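Local coordinates for cytochrome c-554 (Nitrosomonas europaea, PDB 1FT5), which carries electrons in ammonia oxidation as a four-heme periplasmic cytochrome, accepting them directly from hydroxylamine oxidoreductase, at residues Lys147-Lys150 and Ala151-Pro155; Leu139-Glu142 and Gly143-Lys147; Thr84-Gly87 and Cys88-His92. All coordinates share one frame; numbering follows the deposited sequence.

Contact 1: Lys147-Lys150 and Ala151-Pro155. With HEM (protoporphyrin IX containing Fe), chain F.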
loop_
_atom_site.group_PDB
_atom_site.type_symbol
_atom_site.label_atom_id
_atom_site.label_comp_id
_atom_site.label_asym_id
_atom_site.label_seq_id
_atom_site.Cartn_x
_atom_site.Cartn_y
_atom_site.Cartn_z
ATOM N N LYS A 147 -4.898 17.859 6.097
ATOM C CA LYS A 147 -6.232 18.423 5.994
ATOM C C LYS A 147 -7.323 17.608 5.355
ATOM O O LYS A 147 -8.479 18.054 5.280
ATOM C CB LYS A 147 -6.119 19.817 5.396
ATOM C CG LYS A 147 -5.509 20.799 6.421
ATOM C CD LYS A 147 -6.018 20.509 7.879
ATOM C CE LYS A 147 -6.007 21.753 8.752
ATOM N NZ LYS A 147 -7.355 22.154 9.272
ATOM N N GLY A 148 -6.998 16.381 4.936
ATOM C CA GLY A 148 -8.054 15.544 4.382
ATOM C C GLY A 148 -8.743 14.711 5.462
ATOM O O GLY A 148 -9.659 13.942 5.177
ATOM N N ALA A 149 -8.390 14.931 6.726
ATOM C CA ALA A 149 -8.948 14.053 7.778
ATOM C C ALA A 149 -10.436 14.085 7.965
ATOM O O ALA A 149 -11.026 15.170 8.009
ATOM C CB ALA A 149 -8.250 14.346 9.124
ATOM N N LYS A 150 -11.045 12.904 8.066
ATOM C CA LYS A 150 -12.473 12.767 8.289
ATOM C C LYS A 150 -12.730 11.377 8.820
ATOM O O LYS A 150 -12.006 10.424 8.492
ATOM C CB LYS A 150 -13.276 12.996 7.004
ATOM C CG LYS A 150 -13.436 11.765 6.162
ATOM C CD LYS A 150 -12.183 11.525 5.315
ATOM C CE LYS A 150 -11.249 10.448 5.869
ATOM N NZ LYS A 150 -10.006 10.390 5.078
ATOM N N ALA A 151 -13.762 11.260 9.648
ATOM C CA ALA A 151 -14.105 9.998 10.268
ATOM C C ALA A 151 -14.462 8.932 9.268
ATOM O O ALA A 151 -14.927 9.232 8.158
ATOM C CB ALA A 151 -15.280 10.192 11.251
ATOM N N PRO A 152 -14.249 7.646 9.648
ATOM C CA PRO A 152 -13.700 7.159 10.928
ATOM C C PRO A 152 -12.205 7.412 11.042
ATOM O O PRO A 152 -11.453 7.301 10.083
ATOM C CB PRO A 152 -14.030 5.664 10.959
ATOM C CG PRO A 152 -14.243 5.293 9.530
ATOM C CD PRO A 152 -14.603 6.540 8.716
ATOM N N TYR A 153 -11.773 7.806 12.240
ATOM C CA TYR A 153 -10.370 8.113 12.516
ATOM C C TYR A 153 -9.586 6.933 13.028
ATOM O O TYR A 153 -10.168 5.979 13.591
ATOM C CB TYR A 153 -10.302 9.205 13.627
ATOM C CG TYR A 153 -10.946 10.479 13.217
ATOM C CD1 TYR A 153 -11.944 11.056 14.029
ATOM C CD2 TYR A 153 -10.581 11.130 12.060
ATOM C CE1 TYR A 153 -12.541 12.267 13.668
ATOM C CE2 TYR A 153 -11.182 12.363 11.679
ATOM C CZ TYR A 153 -12.150 12.912 12.505
ATOM O OH TYR A 153 -12.688 14.162 12.187
ATOM N N THR A 154 -8.261 6.995 12.850
ATOM C CA THR A 154 -7.450 5.946 13.411
ATOM C C THR A 154 -7.430 6.124 14.943
ATOM O O THR A 154 -7.321 7.273 15.454
ATOM C CB THR A 154 -5.971 5.999 12.915
ATOM O OG1 THR A 154 -5.246 5.019 13.653
ATOM C CG2 THR A 154 -5.318 7.442 13.071
ATOM N N PRO A 155 -7.629 5.022 15.675
ATOM C CA PRO A 155 -7.577 5.145 17.145
ATOM C C PRO A 155 -6.140 5.328 17.630
ATOM O O PRO A 155 -5.935 5.607 18.820
ATOM C CB PRO A 155 -8.099 3.786 17.648
ATOM C CG PRO A 155 -8.823 3.117 16.480
ATOM C CD PRO A 155 -8.070 3.663 15.239
HETATM C CHA HEM F . -2.775 0.145 13.665
HETATM C CHB HEM F . -6.923 -1.690 15.361
HETATM C CHC HEM F . -9.415 1.674 12.811
HETATM C CHD HEM F . -5.204 3.196 10.827
HETATM C C1A HEM F . -3.697 -0.694 14.348
HETATM C C2A HEM F . -3.336 -1.664 15.317
HETATM C C3A HEM F . -4.520 -2.212 15.789
HETATM C C4A HEM F . -5.562 -1.510 15.071
HETATM C CMA HEM F . -4.737 -3.276 16.884
HETATM C CAA HEM F . -1.930 -1.978 15.738
HETATM C CBA HEM F . -1.407 -1.004 16.792
HETATM C CGA HEM F . -0.058 -1.438 17.355
HETATM O O1A HEM F . 0.431 -2.540 17.020
HETATM O O2A HEM F . 0.534 -0.639 18.103
HETATM C C1B HEM F . -7.965 -0.919 14.803
HETATM C C2B HEM F . -9.355 -0.996 15.207
HETATM C C3B HEM F . -10.018 -0.029 14.550
HETATM C C4B HEM F . -9.078 0.640 13.688
HETATM C CMB HEM F . -9.957 -2.021 16.135
HETATM C CAB HEM F . -11.509 0.337 14.618
HETATM C CBB HEM F . -11.975 0.648 16.060
HETATM C C1C HEM F . -8.469 2.342 11.983
HETATM C C2C HEM F . -8.817 3.383 11.040
HETATM C C3C HEM F . -7.632 3.790 10.445
HETATM C C4C HEM F . -6.593 2.999 11.076
HETATM C CMC HEM F . -10.216 3.894 10.723
HETATM C CAC HEM F . -7.393 4.773 9.337
HETATM C CBC HEM F . -8.190 6.078 9.299
HETATM C C1D HEM F . -4.176 2.504 11.455
HETATM C C2D HEM F . -2.800 2.816 11.282
HETATM C C3D HEM F . -2.102 1.967 12.113
HETATM C C4D HEM F . -3.079 1.135 12.760
HETATM C CMD HEM F . -2.260 3.911 10.355
HETATM C CAD HEM F . -0.596 1.950 12.296
HETATM C CBD HEM F . -0.080 2.776 13.490
HETATM C CGD HEM F . 1.431 2.735 13.583
HETATM O O1D HEM F . 1.959 1.700 13.991
HETATM O O2D HEM F . 2.053 3.715 13.276
HETATM N NA HEM F . -5.084 -0.621 14.138
HETATM N NB HEM F . -7.781 0.093 13.867
HETATM N NC HEM F . -7.107 2.061 11.947
HETATM N ND HEM F . -4.365 1.482 12.324
HETATM FE FE HEM F . -6.102 0.565 12.833
HETATM O O HOH W 1 -11.631 16.201 10.743
#

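Contact 2: Leu139-Glu142 and Gly143-Lys147. With HEM (protoporphyrin IX containing Fe), chain F.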
loop_
_atom_site.group_PDB
_atom_site.type_symbol
_atom_site.label_atom_id
_atom_site.label_comp_id
_atom_site.label_asym_id
_atom_site.label_seq_id
_atom_site.Cartn_x
_atom_site.Cartn_y
_atom_site.Cartn_z
ATOM N N LEU A 139 -2.557 9.600 9.026
ATOM C CA LEU A 139 -2.738 10.958 9.594
ATOM C C LEU A 139 -4.202 11.313 9.604
ATOM O O LEU A 139 -4.567 12.508 9.651
ATOM C CB LEU A 139 -1.942 11.972 8.741
ATOM C CG LEU A 139 -0.443 11.851 8.903
ATOM C CD1 LEU A 139 0.266 12.903 7.926
ATOM C CD2 LEU A 139 -0.026 12.135 10.320
ATOM N N ASN A 140 -5.068 10.289 9.631
ATOM C CA ASN A 140 -6.502 10.541 9.585
ATOM C C ASN A 140 -7.051 10.513 10.986
ATOM O O ASN A 140 -7.553 9.485 11.459
ATOM C CB ASN A 140 -7.225 9.492 8.731
ATOM C CG ASN A 140 -8.631 9.906 8.440
ATOM O OD1 ASN A 140 -8.832 10.973 7.862
ATOM N ND2 ASN A 140 -9.622 9.088 8.795
ATOM N N TYR A 141 -6.874 11.654 11.673
ATOM C CA TYR A 141 -7.395 11.801 13.042
ATOM C C TYR A 141 -7.788 13.226 13.251
ATOM O O TYR A 141 -7.393 14.106 12.503
ATOM C CB TYR A 141 -6.412 11.339 14.140
ATOM C CG TYR A 141 -5.031 11.898 14.075
ATOM C CD1 TYR A 141 -4.716 13.108 14.671
ATOM C CD2 TYR A 141 -4.034 11.179 13.432
ATOM C CE1 TYR A 141 -3.387 13.580 14.613
ATOM C CE2 TYR A 141 -2.775 11.624 13.368
ATOM C CZ TYR A 141 -2.441 12.793 13.936
ATOM O OH TYR A 141 -1.100 13.136 13.842
ATOM N N GLU A 142 -8.548 13.447 14.330
ATOM C CA GLU A 142 -9.046 14.800 14.604
ATOM C C GLU A 142 -7.930 15.774 14.860
ATOM O O GLU A 142 -7.084 15.497 15.666
ATOM C CB GLU A 142 -9.965 14.734 15.829
ATOM C CG GLU A 142 -10.657 16.065 16.067
ATOM C CD GLU A 142 -11.839 15.953 17.006
ATOM O OE1 GLU A 142 -12.102 14.818 17.475
ATOM O OE2 GLU A 142 -12.494 17.007 17.263
ATOM N N GLY A 143 -7.983 16.908 14.164
ATOM C CA GLY A 143 -6.979 17.938 14.346
ATOM C C GLY A 143 -5.634 17.595 13.770
ATOM O O GLY A 143 -4.621 18.220 14.047
ATOM N N SER A 144 -5.597 16.552 12.933
ATOM C CA SER A 144 -4.329 16.214 12.331
ATOM C C SER A 144 -3.785 17.296 11.382
ATOM O O SER A 144 -4.541 18.087 10.855
ATOM C CB SER A 144 -4.548 14.922 11.490
ATOM O OG SER A 144 -3.453 14.710 10.643
ATOM N N PRO A 145 -2.466 17.319 11.196
ATOM C CA PRO A 145 -1.819 18.275 10.290
ATOM C C PRO A 145 -2.286 18.049 8.841
ATOM O O PRO A 145 -2.204 18.966 8.016
ATOM C CB PRO A 145 -0.337 17.970 10.427
ATOM C CG PRO A 145 -0.243 16.653 11.109
ATOM C CD PRO A 145 -1.475 16.545 11.954
ATOM N N TRP A 146 -2.755 16.842 8.546
ATOM C CA TRP A 146 -3.241 16.496 7.225
ATOM C C TRP A 146 -4.674 16.983 7.073
ATOM O O TRP A 146 -5.588 16.540 7.800
ATOM C CB TRP A 146 -3.154 14.978 7.041
ATOM C CG TRP A 146 -3.570 14.501 5.652
ATOM C CD1 TRP A 146 -2.962 14.822 4.485
ATOM C CD2 TRP A 146 -4.685 13.668 5.316
ATOM N NE1 TRP A 146 -3.627 14.248 3.431
ATOM C CE2 TRP A 146 -4.694 13.535 3.909
ATOM C CE3 TRP A 146 -5.689 13.010 6.059
ATOM C CZ2 TRP A 146 -5.666 12.783 3.230
ATOM C CZ3 TRP A 146 -6.659 12.259 5.377
ATOM C CH2 TRP A 146 -6.637 12.157 3.976
ATOM N N LYS A 147 -4.898 17.859 6.097
ATOM C CA LYS A 147 -6.232 18.423 5.994
ATOM C C LYS A 147 -7.323 17.608 5.355
ATOM O O LYS A 147 -8.479 18.054 5.280
ATOM C CB LYS A 147 -6.119 19.817 5.396
ATOM C CG LYS A 147 -5.509 20.799 6.421
ATOM C CD LYS A 147 -6.018 20.509 7.879
ATOM C CE LYS A 147 -6.007 21.753 8.752
ATOM N NZ LYS A 147 -7.355 22.154 9.272
HETATM C CHA HEM F . -2.775 0.145 13.665
HETATM C CHB HEM F . -6.923 -1.690 15.361
HETATM C CHC HEM F . -9.415 1.674 12.811
HETATM C CHD HEM F . -5.204 3.196 10.827
HETATM C C1A HEM F . -3.697 -0.694 14.348
HETATM C C2A HEM F . -3.336 -1.664 15.317
HETATM C C3A HEM F . -4.520 -2.212 15.789
HETATM C C4A HEM F . -5.562 -1.510 15.071
HETATM C CMA HEM F . -4.737 -3.276 16.884
HETATM C CAA HEM F . -1.930 -1.978 15.738
HETATM C CBA HEM F . -1.407 -1.004 16.792
HETATM C CGA HEM F . -0.058 -1.438 17.355
HETATM O O1A HEM F . 0.431 -2.540 17.020
HETATM O O2A HEM F . 0.534 -0.639 18.103
HETATM C C1B HEM F . -7.965 -0.919 14.803
HETATM C C2B HEM F . -9.355 -0.996 15.207
HETATM C C3B HEM F . -10.018 -0.029 14.550
HETATM C C4B HEM F . -9.078 0.640 13.688
HETATM C CMB HEM F . -9.957 -2.021 16.135
HETATM C CAB HEM F . -11.509 0.337 14.618
HETATM C CBB HEM F . -11.975 0.648 16.060
HETATM C C1C HEM F . -8.469 2.342 11.983
HETATM C C2C HEM F . -8.817 3.383 11.040
HETATM C C3C HEM F . -7.632 3.790 10.445
HETATM C C4C HEM F . -6.593 2.999 11.076
HETATM C CMC HEM F . -10.216 3.894 10.723
HETATM C CAC HEM F . -7.393 4.773 9.337
HETATM C CBC HEM F . -8.190 6.078 9.299
HETATM C C1D HEM F . -4.176 2.504 11.455
HETATM C C2D HEM F . -2.800 2.816 11.282
HETATM C C3D HEM F . -2.102 1.967 12.113
HETATM C C4D HEM F . -3.079 1.135 12.760
HETATM C CMD HEM F . -2.260 3.911 10.355
HETATM C CAD HEM F . -0.596 1.950 12.296
HETATM C CBD HEM F . -0.080 2.776 13.490
HETATM C CGD HEM F . 1.431 2.735 13.583
HETATM O O1D HEM F . 1.959 1.700 13.991
HETATM O O2D HEM F . 2.053 3.715 13.276
HETATM N NA HEM F . -5.084 -0.621 14.138
HETATM N NB HEM F . -7.781 0.093 13.867
HETATM N NC HEM F . -7.107 2.061 11.947
HETATM N ND HEM F . -4.365 1.482 12.324
HETATM FE FE HEM F . -6.102 0.565 12.833
#

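Contact 3: Thr84-Gly87 and Cys88-His92. With HEM (protoporphyrin IX containing Fe), chain G.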
loop_
_atom_site.group_PDB
_atom_site.type_symbol
_atom_site.label_atom_id
_atom_site.label_comp_id
_atom_site.label_asym_id
_atom_site.label_seq_id
_atom_site.Cartn_x
_atom_site.Cartn_y
_atom_site.Cartn_z
ATOM N N THR A 84 -7.433 -8.135 1.254
ATOM C CA THR A 84 -7.364 -8.144 2.711
ATOM C C THR A 84 -5.979 -7.799 3.160
ATOM O O THR A 84 -5.009 -8.354 2.649
ATOM C CB THR A 84 -7.784 -9.533 3.250
ATOM O OG1 THR A 84 -9.144 -9.780 2.858
ATOM C CG2 THR A 84 -7.692 -9.568 4.732
ATOM N N GLY A 85 -5.830 -6.895 4.149
ATOM C CA GLY A 85 -4.477 -6.433 4.486
ATOM C C GLY A 85 -4.183 -5.210 3.581
ATOM O O GLY A 85 -4.848 -5.005 2.542
ATOM N N VAL A 86 -3.191 -4.379 3.934
ATOM C CA VAL A 86 -2.853 -3.188 3.160
ATOM C C VAL A 86 -1.843 -3.710 2.163
ATOM O O VAL A 86 -0.697 -3.957 2.492
ATOM C CB VAL A 86 -2.221 -2.137 4.075
ATOM C CG1 VAL A 86 -1.821 -0.949 3.288
ATOM C CG2 VAL A 86 -3.296 -1.659 5.101
ATOM N N GLY A 87 -2.342 -3.840 0.948
ATOM C CA GLY A 87 -1.582 -4.440 -0.149
ATOM C C GLY A 87 -1.048 -3.498 -1.177
ATOM O O GLY A 87 -1.001 -2.277 -1.039
ATOM N N CYS A 88 -0.688 -4.121 -2.327
ATOM C CA CYS A 88 0.045 -3.349 -3.330
ATOM C C CYS A 88 -0.604 -2.078 -3.804
ATOM O O CYS A 88 -0.008 -1.054 -3.974
ATOM C CB CYS A 88 0.284 -4.293 -4.559
ATOM S SG CYS A 88 0.767 -5.958 -4.182
ATOM N N GLU A 89 -1.915 -2.159 -4.118
ATOM C CA GLU A 89 -2.608 -1.033 -4.671
ATOM C C GLU A 89 -2.869 0.064 -3.618
ATOM O O GLU A 89 -3.098 1.183 -3.991
ATOM C CB GLU A 89 -3.935 -1.494 -5.221
ATOM C CG GLU A 89 -3.807 -2.411 -6.486
ATOM C CD GLU A 89 -5.135 -3.092 -6.782
ATOM O OE1 GLU A 89 -5.633 -3.825 -5.937
ATOM O OE2 GLU A 89 -5.709 -2.824 -7.867
ATOM N N SER A 90 -2.857 -0.314 -2.339
ATOM C CA SER A 90 -3.029 0.748 -1.330
ATOM C C SER A 90 -1.917 1.772 -1.404
ATOM O O SER A 90 -2.134 2.931 -1.032
ATOM C CB SER A 90 -3.116 0.182 0.106
ATOM O OG SER A 90 -4.388 -0.398 0.320
ATOM N N CYS A 91 -0.724 1.387 -1.888
ATOM C CA CYS A 91 0.350 2.373 -2.064
ATOM C C CYS A 91 0.559 2.778 -3.524
ATOM O O CYS A 91 0.716 3.952 -3.855
ATOM C CB CYS A 91 1.684 1.837 -1.496
ATOM S SG CYS A 91 1.554 1.660 0.314
ATOM N N HIS A 92 0.549 1.784 -4.399
ATOM C CA HIS A 92 0.829 2.069 -5.790
ATOM C C HIS A 92 -0.355 2.509 -6.625
ATOM O O HIS A 92 -0.181 2.851 -7.787
ATOM C CB HIS A 92 1.439 0.794 -6.416
ATOM C CG HIS A 92 2.774 0.478 -5.837
ATOM N ND1 HIS A 92 3.893 1.221 -6.135
ATOM C CD2 HIS A 92 3.165 -0.478 -4.961
ATOM C CE1 HIS A 92 4.906 0.701 -5.432
ATOM N NE2 HIS A 92 4.539 -0.329 -4.705
HETATM C CHA HEM G . 8.421 0.108 -5.090
HETATM C CHB HEM G . 5.813 -3.887 -6.104
HETATM C CHC HEM G . 3.282 -3.177 -1.974
HETATM C CHD HEM G . 5.477 1.109 -1.382
HETATM C C1A HEM G . 7.937 -1.067 -5.682
HETATM C C2A HEM G . 8.474 -1.639 -6.876
HETATM C C3A HEM G . 7.740 -2.724 -7.176
HETATM C C4A HEM G . 6.744 -2.865 -6.164
HETATM C CMA HEM G . 7.899 -3.683 -8.372
HETATM C CAA HEM G . 9.694 -1.084 -7.696
HETATM C CBA HEM G . 11.012 -1.898 -7.360
HETATM C CGA HEM G . 11.329 -1.948 -5.842
HETATM O O1A HEM G . 11.456 -0.892 -5.262
HETATM O O2A HEM G . 11.412 -3.050 -5.303
HETATM C C1B HEM G . 4.858 -4.031 -5.053
HETATM C C2B HEM G . 3.958 -5.142 -4.951
HETATM C C3B HEM G . 3.266 -4.981 -3.761
HETATM C C4B HEM G . 3.789 -3.747 -3.187
HETATM C CMB HEM G . 3.840 -6.274 -5.974
HETATM C CAB HEM G . 2.213 -5.816 -3.100
HETATM C CBB HEM G . 2.728 -7.237 -2.770
HETATM C C1C HEM G . 3.684 -1.931 -1.501
HETATM C C2C HEM G . 3.072 -1.320 -0.373
HETATM C C3C HEM G . 3.608 -0.127 -0.242
HETATM C C4C HEM G . 4.627 0.025 -1.238
HETATM C CMC HEM G . 1.959 -1.928 0.507
HETATM C CAC HEM G . 3.203 0.966 0.795
HETATM C CBC HEM G . 3.119 0.594 2.255
HETATM C C1D HEM G . 6.513 1.199 -2.328
HETATM C C2D HEM G . 7.413 2.325 -2.438
HETATM C C3D HEM G . 8.280 2.004 -3.468
HETATM C C4D HEM G . 7.857 0.715 -3.960
HETATM C CMD HEM G . 7.352 3.613 -1.639
HETATM C CAD HEM G . 9.342 2.894 -4.099
HETATM C CBD HEM G . 8.862 3.460 -5.400
HETATM C CGD HEM G . 9.969 3.888 -6.384
HETATM O O1D HEM G . 9.588 4.310 -7.483
HETATM O O2D HEM G . 11.140 3.783 -6.024
HETATM N NA HEM G . 6.882 -1.827 -5.247
HETATM N NB HEM G . 4.751 -3.150 -3.967
HETATM N NC HEM G . 4.636 -1.123 -2.021
HETATM N ND HEM G . 6.775 0.184 -3.268
HETATM FE FE HEM G . 5.787 -1.495 -3.613
#

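Contact 1: Lys147-Lys150 and Ala151-Pro155
The ring of Tyr153 lies back against the backbone of Lys150: Tyr153 CE2 is 3.4 Å from Lys150 C, the ring set obliquely to that carbon. A chi1 of -62° keeps CG on the side of the Tyr153 backbone N, which folds the ring over the chain that precedes it. Ala151 CA then sits above the centre of one face, 4.0 Å from the ring plane. Ala149 borders the ring at its rim: its carbonyl carbon is near the ring plane, and Ala149 CB reaches Tyr153 CE2 at 4.4 Å. At the hydroxyl end a water bridges the two segments; it donates to Ala149 O at 3.0 Å and is hydrogen-bonded to Tyr153 OH at 2.7 Å. A cis peptide before Pro152 bends the chain between the ring and the backbone it covers. Beyond the ring the loop meets a heme, where Pro155 CD is 3.4 Å from CHC. Thr154 OG1, hydrogen-bonded to Phe156 N, only packs on the meso carbon CHD, 3.4 Å away. The whole stretch belongs to the long connection between helix 131-138 and helix 168-171, and Asn140, just past the first of these helices, accepts from the backbone N of Thr154.

Contact 2: Leu139-Glu142 and Gly143-Lys147
Ser144 packs under Tyr141 and reaches back to Leu139, so one small side chain ties both limbs of the turn together. Its CB lies over a face of the Tyr141 ring, 3.7 Å from the centroid and 16° off the normal, in a CH-pi contact. OG stays beneath the ring as well, and a chi1 of 167° directs it on to Leu139 O, to which it donates at 2.7 Å, tilted 20° from that carbonyl plane. Ser144 OG in turn accepts from Trp146 N at 3.1 Å in a nearly straight bond, forming an ST turn. The buried hydroxyl is thus gripped from two directions and its rotation is fixed.

Next to this polar link, Leu139 CB meets Trp146 CB at 3.7 Å, closing the open end of the turn. Asn140 OD1 comes in at the edge of the indole, in its plane and 3.5 Å from Trp146 CZ3, with the amide steeply inclined to the ring. The far ends of both residues are held from outside: Asn140 ND2 bonds to Lys150 O, and Trp146 NE1 to Glu132 OE2 on helix 131-138, against which the indole also packs. Asn140 additionally touches the heme carbon CBC, the methyl end of a thioether arm, with ND2 3.4 Å away. Pro145 adds a looser apolar contact at the hydroxyl end of Tyr141.

At the tip, Ser144 N donates to Tyr141 O at 3.1 Å, and Gly143 takes the positive phi of the third position. Behind it, a weak bond from Tyr141 N to Leu139 O closes an inverse gamma turn centred on Asn140. The arrangement is a type II beta turn following the helix that ends in the heme-ligating His138, stapled at its base by a serine.

Contact 3: Thr84-Gly87 and Cys88-His92
The imidazole of His92 meets the heme (heme 3) through its edge: NE2 binds the iron at 2.0 Å, and the porphyrin carbon C4D lies in line with the ring plane. Phe130 meets the imidazole with its ring almost perpendicular, and His179 supplies the second axial nitrogen to the iron. The porphyrin is also bound covalently at the two former vinyl groups, as thioethers, by Cys88 SG to CAB at 1.8 Å and by Cys91 SG to CAC at 1.9 Å. This is the CXXCH heme-binding motif of c-type cytochromes. Within the turn, Gly87 O accepts a weak bond from Ser90 N at 3.0 Å. The distance from Gly87 O to the methyl carbon CMC of the heme is 3.4 Å. Val86 CG1 packs on Ser90 CB at 3.6 Å. Asp66 OD2 receives both Ser90 OG and Gly87 N, tying the two sides of the junction to one carboxylate. Cys88 O accepts from Cys91 N and, at 2.9 Å, from His92 N, which brings the cysteine and the axial ligand onto one short helix. Helix 88-92 lies near the centre of the chain, entered from the loop that follows helix 40-45, where Val86 pairs by backbone bonds with His27, the axial ligand of heme 4.

In the fold
Contacts 1 and 2 are neighbours in the connection between helices 131-138 and 168-171. They share Lys147, touch the same heme at the periphery of the chain, and are joined through Asn140, which bonds to both segments of contact 1. Contact 1 is a surface packing of an aromatic ring on backbone, bridged by water; contact 2 is partly buried and relies on serine hydrogen bonds. Contact 3 is entirely buried near the centre of the chain, about 19 and 21 Å from the other two between centres, and touches neither. There, thioether bonds and iron coordination dominate, whereas the two peripheral loop segments meet their heme by van der Waals contact.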